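Local coordinates for 3-oxoacyl-(Acyl-carrier protein) synthase (Burkholderia xenovorans, PDB 4EFI) that probably acts as a 3-oxoacyl-[acyl-carrier-protein] synthase, joining an acyl group to a malonyl unit on acyl carrier protein in fatty acid synthesis, at residues Lys261-Leu274 with Leu286-Asn300. Numbering follows the deposited sequence.
Sequences KDSYDAFLFHQANL and LPAERVPVNIGEYGN
Gln-271 takes hold of Pro-292 and Asn-294 just past edge strand 266-269 of a thiolase-fold sheet, where the returning chain 286-300 runs alongside; with Arg-290 and Leu-286 it buries the most surface here, and the three illustrate how one strand edge can be covered without a regular extra strand. Strand 323-331 pairs with the other edge. Phe-267 N donates to Arg-290 O at 2.9 Å, and farther along a water takes over, donating to Phe-267 O and Pro-292 O while accepting from Phe-269 N. Beyond the strand, Gln-271 centres an inverse gamma turn, and its chain, bent at chi2 (-78°), folds the amide back between the segments. There NE2 points straight at Phe-269 O, which lies in the amide plane and should hold the amide's rotation, and makes a weak bond to Pro-292 O. Asn-294 N reaches Gln-271 OE1 at 2.9 Å from above the carbonyl plane. At the opposite end Leu-286 turns its two methyls to two aromatic rings: CD2 sits over the face of Phe-267, 3.9 Å from the ring centroid in a CH-pi contact, whereas CD1 meets the edge of Phe-269, 3.6 Å from CZ. The aliphatic part of Lys-261 packs against the same CD2. Arg-290 lays its CG and CD past the carbonyls of Asp-265 and Tyr-264, and the bend at chi3 (-82°) swings the guanidinium toward Asp-262. Arg-290 NH1 forms a salt bridge to Asp-262 OD1 at 3.3 Å, its hydrogen bond weak; NE and NH2 grip Glu-289 side-on, both on OE2, and NH1 also donates to a water that bonds Lys-261 O and Tyr-264 O.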
loop_
_atom_site.group_PDB
_atom_site.type_symbol
_atom_site.label_atom_id
_atom_site.label_comp_id
_atom_site.label_asym_id
_atom_site.label_seq_id
_atom_site.Cartn_x
_atom_site.Cartn_y
_atom_site.Cartn_z
ATOM N N LYS A 261 -18.356 -1.645 -15.276
ATOM C CA LYS A 261 -18.015 -0.754 -14.182
ATOM C C LYS A 261 -19.009 -0.824 -13.005
ATOM O O LYS A 261 -18.611 -0.848 -11.847
ATOM C CB LYS A 261 -17.938 0.677 -14.722
ATOM C CG LYS A 261 -17.553 1.722 -13.700
ATOM C CD LYS A 261 -17.703 3.134 -14.267
ATOM C CE LYS A 261 -16.728 3.411 -15.394
ATOM N NZ LYS A 261 -17.007 4.732 -16.047
ATOM N N ASP A 262 -20.307 -0.873 -13.300
ATOM C CA ASP A 262 -21.310 -0.832 -12.236
ATOM C C ASP A 262 -21.514 -2.178 -11.533
ATOM O O ASP A 262 -22.283 -2.273 -10.573
ATOM C CB ASP A 262 -22.633 -0.269 -12.779
ATOM C CG ASP A 262 -22.595 1.250 -12.935
ATOM O OD1 ASP A 262 -21.910 1.917 -12.128
ATOM O OD2 ASP A 262 -23.245 1.778 -13.856
ATOM N N SER A 263 -20.807 -3.207 -11.975
ATOM C CA SER A 263 -20.839 -4.498 -11.293
ATOM C C SER A 263 -19.674 -4.697 -10.298
ATOM O O SER A 263 -19.574 -5.742 -9.660
ATOM C CB SER A 263 -20.850 -5.638 -12.300
ATOM O OG SER A 263 -19.582 -5.817 -12.895
ATOM N N TYR A 264 -18.783 -3.715 -10.180
ATOM C CA TYR A 264 -17.753 -3.750 -9.144
ATOM C C TYR A 264 -18.351 -3.342 -7.805
ATOM O O TYR A 264 -19.196 -2.453 -7.733
ATOM C CB TYR A 264 -16.611 -2.803 -9.482
ATOM C CG TYR A 264 -15.637 -3.384 -10.491
ATOM C CD1 TYR A 264 -15.972 -3.507 -11.826
ATOM C CD2 TYR A 264 -14.376 -3.810 -10.095
ATOM C CE1 TYR A 264 -15.101 -4.045 -12.734
ATOM C CE2 TYR A 264 -13.492 -4.353 -11.007
ATOM C CZ TYR A 264 -13.857 -4.458 -12.309
ATOM O OH TYR A 264 -12.969 -5.015 -13.199
ATOM N N ASP A 265 -17.893 -3.987 -6.744
ATOM C CA ASP A 265 -18.330 -3.652 -5.406
ATOM C C ASP A 265 -17.532 -2.498 -4.832
ATOM O O ASP A 265 -18.027 -1.723 -4.012
ATOM C CB ASP A 265 -18.265 -4.890 -4.510
ATOM C CG ASP A 265 -19.269 -5.921 -4.926
ATOM O OD1 ASP A 265 -20.482 -5.632 -4.798
ATOM O OD2 ASP A 265 -18.901 -6.986 -5.471
ATOM N N ALA A 266 -16.279 -2.375 -5.238
ATOM C CA ALA A 266 -15.437 -1.273 -4.784
ATOM C C ALA A 266 -14.255 -1.082 -5.713
ATOM O O ALA A 266 -13.733 -2.042 -6.290
ATOM C CB ALA A 266 -14.946 -1.501 -3.362
ATOM N N PHE A 267 -13.815 0.171 -5.796
ATOM C CA PHE A 267 -12.582 0.581 -6.448
ATOM C C PHE A 267 -11.676 1.125 -5.351
ATOM O O PHE A 267 -11.959 2.174 -4.771
ATOM C CB PHE A 267 -12.870 1.671 -7.483
ATOM C CG PHE A 267 -13.869 1.242 -8.546
ATOM C CD1 PHE A 267 -13.488 0.445 -9.616
ATOM C CD2 PHE A 267 -15.193 1.617 -8.449
ATOM C CE1 PHE A 267 -14.427 0.054 -10.576
ATOM C CE2 PHE A 267 -16.108 1.224 -9.390
ATOM C CZ PHE A 267 -15.731 0.442 -10.446
ATOM N N LEU A 268 -10.604 0.393 -5.067
ATOM C CA LEU A 268 -9.717 0.667 -3.940
ATOM C C LEU A 268 -8.476 1.370 -4.438
ATOM O O LEU A 268 -7.650 0.743 -5.112
ATOM C CB LEU A 268 -9.347 -0.655 -3.289
ATOM C CG LEU A 268 -10.542 -1.487 -2.836
ATOM C CD1 LEU A 268 -10.115 -2.900 -2.531
ATOM C CD2 LEU A 268 -11.170 -0.846 -1.609
ATOM N N PHE A 269 -8.351 2.655 -4.134
ATOM C CA PHE A 269 -7.205 3.446 -4.542
ATOM C C PHE A 269 -6.246 3.635 -3.399
ATOM O O PHE A 269 -6.647 3.799 -2.247
ATOM C CB PHE A 269 -7.643 4.838 -4.994
ATOM C CG PHE A 269 -8.325 4.865 -6.334
ATOM C CD1 PHE A 269 -9.662 4.538 -6.444
ATOM C CD2 PHE A 269 -7.626 5.190 -7.484
ATOM C CE1 PHE A 269 -10.308 4.545 -7.687
ATOM C CE2 PHE A 269 -8.261 5.204 -8.719
ATOM C CZ PHE A 269 -9.608 4.880 -8.813
ATOM N N HIS A 270 -4.966 3.709 -3.725
ATOM C CA HIS A 270 -3.995 4.202 -2.780
ATOM C C HIS A 270 -4.492 5.523 -2.248
ATOM O O HIS A 270 -4.931 6.392 -3.024
ATOM C CB HIS A 270 -2.647 4.376 -3.455
ATOM C CG HIS A 270 -1.699 5.243 -2.679
ATOM N ND1 HIS A 270 -1.364 4.983 -1.406
ATOM C CD2 HIS A 270 -1.029 6.407 -3.032
ATOM C CE1 HIS A 270 -0.516 5.924 -0.969
ATOM N NE2 HIS A 270 -0.312 6.794 -1.965
ATOM N N GLN A 271 -4.439 5.696 -0.930
ATOM C CA GLN A 271 -5.038 6.844 -0.263
ATOM C C GLN A 271 -4.075 8.028 -0.259
ATOM O O GLN A 271 -3.528 8.409 0.772
ATOM C CB GLN A 271 -5.462 6.455 1.150
ATOM C CG GLN A 271 -6.476 5.298 1.161
ATOM C CD GLN A 271 -7.872 5.761 0.818
ATOM O OE1 GLN A 271 -8.530 6.429 1.618
ATOM N NE2 GLN A 271 -8.340 5.398 -0.380
ATOM N N ALA A 272 -3.842 8.596 -1.434
ATOM C CA ALA A 272 -2.801 9.598 -1.597
ATOM C C ALA A 272 -3.127 10.881 -0.840
ATOM O O ALA A 272 -2.284 11.420 -0.112
ATOM C CB ALA A 272 -2.589 9.898 -3.082
ATOM N N ASN A 273 -4.332 11.389 -1.073
ATOM C CA ASN A 273 -4.946 12.505 -0.362
ATOM C C ASN A 273 -6.358 12.646 -0.926
ATOM O O ASN A 273 -6.634 12.238 -2.061
ATOM C CB ASN A 273 -4.141 13.804 -0.472
ATOM C CG ASN A 273 -4.123 14.379 -1.872
ATOM O OD1 ASN A 273 -5.084 15.004 -2.306
ATOM N ND2 ASN A 273 -3.004 14.227 -2.553
ATOM N N LEU A 274 -7.266 13.216 -0.147
ATOM C CA LEU A 274 -8.672 13.188 -0.525
ATOM C C LEU A 274 -8.952 14.004 -1.786
ATOM O O LEU A 274 -9.729 13.593 -2.625
ATOM C CB LEU A 274 -9.545 13.660 0.650
ATOM C CG LEU A 274 -11.052 13.551 0.399
ATOM C CD1 LEU A 274 -11.493 12.138 0.073
ATOM C CD2 LEU A 274 -11.800 14.056 1.629
ATOM N N LEU A 286 -16.059 7.144 -12.034
ATOM C CA LEU A 286 -16.400 6.140 -11.056
ATOM C C LEU A 286 -17.348 6.716 -10.041
ATOM O O LEU A 286 -17.202 7.858 -9.618
ATOM C CB LEU A 286 -15.152 5.628 -10.327
ATOM C CG LEU A 286 -14.047 5.032 -11.193
ATOM C CD1 LEU A 286 -12.885 4.640 -10.289
ATOM C CD2 LEU A 286 -14.525 3.843 -11.988
ATOM N N PRO A 287 -18.329 5.917 -9.630
ATOM C CA PRO A 287 -19.292 6.351 -8.620
ATOM C C PRO A 287 -18.626 6.505 -7.248
ATOM O O PRO A 287 -18.056 5.558 -6.706
ATOM C CB PRO A 287 -20.347 5.228 -8.639
ATOM C CG PRO A 287 -19.608 4.029 -9.192
ATOM C CD PRO A 287 -18.583 4.550 -10.126
ATOM N N ALA A 288 -18.698 7.704 -6.683
ATOM C CA ALA A 288 -17.946 8.048 -5.484
ATOM C C ALA A 288 -18.257 7.147 -4.292
ATOM O O ALA A 288 -17.374 6.828 -3.490
ATOM C CB ALA A 288 -18.163 9.508 -5.122
ATOM N N GLU A 289 -19.499 6.700 -4.170
ATOM C CA GLU A 289 -19.847 5.842 -3.045
ATOM C C GLU A 289 -19.147 4.472 -3.124
ATOM O O GLU A 289 -19.005 3.773 -2.122
ATOM C CB GLU A 289 -21.369 5.686 -2.936
ATOM C CG GLU A 289 -22.009 4.717 -3.928
ATOM C CD GLU A 289 -22.194 5.260 -5.329
ATOM O OE1 GLU A 289 -21.793 6.409 -5.645
ATOM O OE2 GLU A 289 -22.766 4.501 -6.136
ATOM N N ARG A 290 -18.684 4.093 -4.309
ATOM C CA ARG A 290 -17.981 2.828 -4.467
ATOM C C ARG A 290 -16.461 2.993 -4.476
ATOM O O ARG A 290 -15.726 2.088 -4.890
ATOM C CB ARG A 290 -18.459 2.118 -5.710
ATOM C CG ARG A 290 -19.702 1.297 -5.410
ATOM C CD ARG A 290 -20.529 0.966 -6.633
ATOM N NE ARG A 290 -21.416 2.045 -7.056
ATOM C CZ ARG A 290 -22.104 2.007 -8.196
ATOM N NH1 ARG A 290 -21.962 0.973 -9.007
ATOM N NH2 ARG A 290 -22.923 2.999 -8.542
ATOM N N VAL A 291 -16.000 4.140 -3.994
ATOM C CA VAL A 291 -14.570 4.442 -3.876
ATOM C C VAL A 291 -14.277 4.669 -2.390
ATOM O O VAL A 291 -14.382 5.784 -1.902
ATOM C CB VAL A 291 -14.207 5.709 -4.699
ATOM C CG1 VAL A 291 -12.709 6.034 -4.583
ATOM C CG2 VAL A 291 -14.581 5.532 -6.162
ATOM N N PRO A 292 -13.940 3.599 -1.644
ATOM C CA PRO A 292 -13.787 3.744 -0.185
ATOM C C PRO A 292 -12.617 4.642 0.209
ATOM O O PRO A 292 -11.608 4.730 -0.488
ATOM C CB PRO A 292 -13.530 2.306 0.268
ATOM C CG PRO A 292 -14.225 1.462 -0.803
ATOM C CD PRO A 292 -13.919 2.186 -2.057
ATOM N N VAL A 293 -12.779 5.312 1.341
ATOM C CA VAL A 293 -11.773 6.233 1.854
ATOM C C VAL A 293 -11.639 6.006 3.350
ATOM O O VAL A 293 -12.639 5.956 4.081
ATOM C CB VAL A 293 -12.174 7.711 1.601
ATOM C CG1 VAL A 293 -11.187 8.665 2.242
ATOM C CG2 VAL A 293 -12.244 7.980 0.106
ATOM N N ASN A 294 -10.409 5.866 3.814
ATOM C CA ASN A 294 -10.126 5.763 5.252
ATOM C C ASN A 294 -8.983 6.680 5.673
ATOM O O ASN A 294 -8.488 6.598 6.801
ATOM C CB ASN A 294 -9.867 4.319 5.706
ATOM C CG ASN A 294 -8.556 3.759 5.186
ATOM O OD1 ASN A 294 -7.859 4.411 4.416
ATOM N ND2 ASN A 294 -8.224 2.540 5.587
ATOM N N ILE A 295 -8.624 7.622 4.809
ATOM C CA ILE A 295 -7.531 8.550 5.059
ATOM C C ILE A 295 -7.854 9.434 6.263
ATOM O O ILE A 295 -6.955 9.930 6.958
ATOM C CB ILE A 295 -7.218 9.344 3.756
ATOM C CG1 ILE A 295 -5.755 9.811 3.751
ATOM C CG2 ILE A 295 -8.213 10.451 3.577
ATOM C CD1 ILE A 295 -5.358 10.627 2.538
ATOM N N GLY A 296 -9.132 9.634 6.547
ATOM C CA GLY A 296 -9.500 10.428 7.695
ATOM C C GLY A 296 -9.015 9.920 9.038
ATOM O O GLY A 296 -8.770 10.708 9.963
ATOM N N GLU A 297 -8.920 8.602 9.170
ATOM C CA GLU A 297 -8.530 7.995 10.443
ATOM C C GLU A 297 -7.079 7.531 10.466
ATOM O O GLU A 297 -6.523 7.355 11.530
ATOM C CB GLU A 297 -9.412 6.779 10.777
ATOM C CG GLU A 297 -10.895 7.071 10.910
ATOM C CD GLU A 297 -11.204 8.122 11.964
ATOM O OE1 GLU A 297 -10.695 8.012 13.101
ATOM O OE2 GLU A 297 -11.953 9.068 11.647
ATOM N N TYR A 298 -6.475 7.314 9.295
ATOM C CA TYR A 298 -5.164 6.684 9.211
ATOM C C TYR A 298 -4.117 7.487 8.451
ATOM O O TYR A 298 -2.940 7.118 8.462
ATOM C CB TYR A 298 -5.249 5.266 8.622
ATOM C CG TYR A 298 -6.150 4.397 9.443
ATOM C CD1 TYR A 298 -5.749 3.931 10.692
ATOM C CD2 TYR A 298 -7.448 4.102 9.011
ATOM C CE1 TYR A 298 -6.610 3.170 11.477
ATOM C CE2 TYR A 298 -8.304 3.358 9.789
ATOM C CZ TYR A 298 -7.882 2.901 11.013
ATOM O OH TYR A 298 -8.736 2.143 11.806
ATOM N N GLY A 299 -4.515 8.589 7.817
ATOM C CA GLY A 299 -3.623 9.282 6.908
ATOM C C GLY A 299 -3.261 8.405 5.727
ATOM O O GLY A 299 -3.851 7.348 5.498
ATOM N N ASN A 300 -2.279 8.862 4.963
ATOM C CA ASN A 300 -1.710 8.121 3.842
ATOM C C ASN A 300 -0.688 7.150 4.421
ATOM O O ASN A 300 0.294 7.585 5.012
ATOM C CB ASN A 300 -1.064 9.152 2.911
ATOM C CG ASN A 300 -0.278 8.567 1.769
ATOM O OD1 ASN A 300 0.219 7.439 1.816
ATOM N ND2 ASN A 300 -0.117 9.380 0.725
HETATM O O HOH W 1 -19.589 -0.173 -9.264
HETATM O O HOH W 2 -10.603 3.789 -2.918
HETATM O O HOH W 3 1.540 9.559 -2.028
#